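Alpha-l-arabinofuranosidase domain protein (Thermotoga maritima, PDB 4ATW) hydrolyses terminal alpha-L-arabinofuranosidic bonds, probably releasing arabinose from arabinose-containing polysaccharides, and is thermostable. Local coordinates at residues Gln429-Val434 with Ser458-Val463. Sequence-based numbering, arbitrary orientation.
Sequences QKKATV and SETITV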
loop_
_atom_site.group_PDB
_atom_site.type_symbol
_atom_site.label_atom_id
_atom_site.label_comp_id
_atom_site.label_asym_id
_atom_site.label_seq_id
_atom_site.Cartn_x
_atom_site.Cartn_y
_atom_site.Cartn_z
ATOM N N GLN A 429 -3.791 -31.614 -18.922
ATOM C CA GLN A 429 -4.214 -30.664 -19.941
ATOM C C GLN A 429 -5.514 -29.927 -19.653
ATOM O O GLN A 429 -6.602 -30.500 -19.749
ATOM C CB GLN A 429 -4.335 -31.351 -21.300
ATOM C CG GLN A 429 -3.024 -31.741 -21.919
ATOM C CD GLN A 429 -3.165 -32.056 -23.397
ATOM O OE1 GLN A 429 -2.202 -32.492 -24.040
ATOM N NE2 GLN A 429 -4.372 -31.830 -23.951
ATOM N N LYS A 430 -5.388 -28.645 -19.317
ATOM C CA LYS A 430 -6.546 -27.797 -19.050
ATOM C C LYS A 430 -6.531 -26.625 -20.038
ATOM O O LYS A 430 -5.583 -26.456 -20.810
ATOM C CB LYS A 430 -6.523 -27.262 -17.614
ATOM C CG LYS A 430 -5.468 -27.904 -16.732
ATOM C CD LYS A 430 -5.877 -29.264 -16.204
ATOM C CE LYS A 430 -6.729 -29.125 -14.968
ATOM N NZ LYS A 430 -6.782 -30.420 -14.249
ATOM N N LYS A 431 -7.584 -25.821 -20.009
ATOM C CA LYS A 431 -7.677 -24.688 -20.910
ATOM C C LYS A 431 -7.633 -23.398 -20.107
ATOM O O LYS A 431 -8.631 -22.683 -20.005
ATOM C CB LYS A 431 -8.980 -24.759 -21.707
ATOM C CG LYS A 431 -8.912 -24.106 -23.081
ATOM C CD LYS A 431 -8.107 -24.963 -24.056
ATOM C CE LYS A 431 -8.788 -26.304 -24.332
ATOM N NZ LYS A 431 -7.886 -27.281 -25.004
ATOM N N ALA A 432 -6.471 -23.107 -19.533
ATOM C CA ALA A 432 -6.287 -21.897 -18.738
ATOM C C ALA A 432 -6.356 -20.591 -19.559
ATOM O O ALA A 432 -6.174 -20.592 -20.779
ATOM C CB ALA A 432 -4.954 -21.974 -18.022
ATOM N N THR A 433 -6.616 -19.478 -18.875
ATOM C CA THR A 433 -6.682 -18.167 -19.517
ATOM C C THR A 433 -5.638 -17.229 -18.884
ATOM O O THR A 433 -5.505 -17.205 -17.669
ATOM C CB THR A 433 -8.113 -17.593 -19.388
ATOM O OG1 THR A 433 -8.049 -16.160 -19.380
ATOM C CG2 THR A 433 -8.822 -18.144 -18.133
ATOM N N VAL A 434 -4.881 -16.483 -19.692
ATOM C CA VAL A 434 -3.859 -15.593 -19.123
ATOM C C VAL A 434 -4.157 -14.119 -19.265
ATOM O O VAL A 434 -4.394 -13.622 -20.381
ATOM C CB VAL A 434 -2.425 -15.809 -19.732
ATOM C CG1 VAL A 434 -2.137 -17.272 -19.886
ATOM C CG2 VAL A 434 -2.256 -15.062 -21.065
ATOM N N SER A 458 -7.218 -10.475 -21.657
ATOM C CA SER A 458 -7.244 -11.925 -21.513
ATOM C C SER A 458 -6.863 -12.587 -22.825
ATOM O O SER A 458 -6.702 -11.930 -23.849
ATOM C CB SER A 458 -8.665 -12.430 -21.180
ATOM O OG SER A 458 -9.595 -12.116 -22.206
ATOM N N GLU A 459 -6.729 -13.901 -22.779
ATOM C CA GLU A 459 -6.359 -14.677 -23.944
ATOM C C GLU A 459 -6.383 -16.111 -23.435
ATOM O O GLU A 459 -5.931 -16.377 -22.317
ATOM C CB GLU A 459 -4.938 -14.267 -24.325
ATOM C CG GLU A 459 -4.419 -14.898 -25.611
ATOM C CD GLU A 459 -3.086 -15.621 -25.414
ATOM O OE1 GLU A 459 -3.068 -16.599 -24.635
ATOM O OE2 GLU A 459 -2.065 -15.216 -26.027
ATOM N N THR A 460 -6.916 -17.036 -24.230
ATOM C CA THR A 460 -6.987 -18.416 -23.783
ATOM C C THR A 460 -5.796 -19.253 -24.197
ATOM O O THR A 460 -5.113 -18.959 -25.173
ATOM C CB THR A 460 -8.273 -19.078 -24.261
ATOM O OG1 THR A 460 -9.365 -18.234 -23.892
ATOM C CG2 THR A 460 -8.473 -20.446 -23.586
ATOM N N ILE A 461 -5.544 -20.296 -23.414
ATOM C CA ILE A 461 -4.429 -21.194 -23.667
ATOM C C ILE A 461 -4.705 -22.619 -23.227
ATOM O O ILE A 461 -5.564 -22.886 -22.383
ATOM C CB ILE A 461 -3.142 -20.726 -22.942
ATOM C CG1 ILE A 461 -2.567 -19.513 -23.647
ATOM C CG2 ILE A 461 -2.087 -21.831 -22.924
ATOM C CD1 ILE A 461 -1.232 -19.126 -23.098
ATOM N N THR A 462 -3.963 -23.532 -23.836
ATOM C CA THR A 462 -4.053 -24.933 -23.500
ATOM C C THR A 462 -2.762 -25.106 -22.725
ATOM O O THR A 462 -1.690 -24.763 -23.234
ATOM C CB THR A 462 -4.031 -25.812 -24.761
ATOM O OG1 THR A 462 -2.927 -25.409 -25.589
ATOM C CG2 THR A 462 -5.352 -25.685 -25.541
ATOM N N VAL A 463 -2.867 -25.588 -21.489
ATOM C CA VAL A 463 -1.688 -25.787 -20.661
ATOM C C VAL A 463 -1.568 -27.243 -20.207
ATOM O O VAL A 463 -2.571 -27.953 -20.126
ATOM C CB VAL A 463 -1.725 -24.874 -19.417
ATOM C CG1 VAL A 463 -1.876 -23.410 -19.841
ATOM C CG2 VAL A 463 -2.857 -25.292 -18.500
#
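Lys430 and Val463 pair as antiparallel neighbours in a backbone contact at the outer side of the beta domain. Segment 429-434 runs from a loop into the start of strand 433-438, and the residues from Ser458 to Val463 follow strand 455-457. Both bonds of the Lys430-Val463 pair form. Lys430 N meets Val463 O at 3.0 Å. Val463 N to Lys430 O, at 2.9 Å, is the straighter. Two further backbone bonds follow, flanking the separate Thr433-Thr460 bridge. Ile461 N reaches Ala432 O at 2.7 Å. Val434 N reaches Glu459 O at 2.8 Å.

Strands 433-438 and 455-457 are antiparallel partners, and the contact carries their pairing onward through less regular chain. Their domain lies beside the (beta/alpha)8 barrel and also takes in strands 4-8 and 11-15, consistent with the jelly-roll beta-sandwich of family 51 arabinofuranosidases. On the inner face, the methyl of Ala432 meets Val463 CG1 at 3.9 Å. Val434 CG1 touches Ile461 CD1 at 3.8 Å. Ile461 gets there with CG1 anti to its carbonyl carbon (chi1 -74°) and an extended end. Val481 and Ile479 of strand 475-481 cover this face, with His469 beside Val434 and Ile461.

Lys431 and Thr462 are on the other, exposed face. The lysine chain bends at chi2 and chi3, which folds it back alongside Thr462 CG2. Its CG also meets Thr460 CG2, at 3.7 Å, with the two side chains roughly perpendicular.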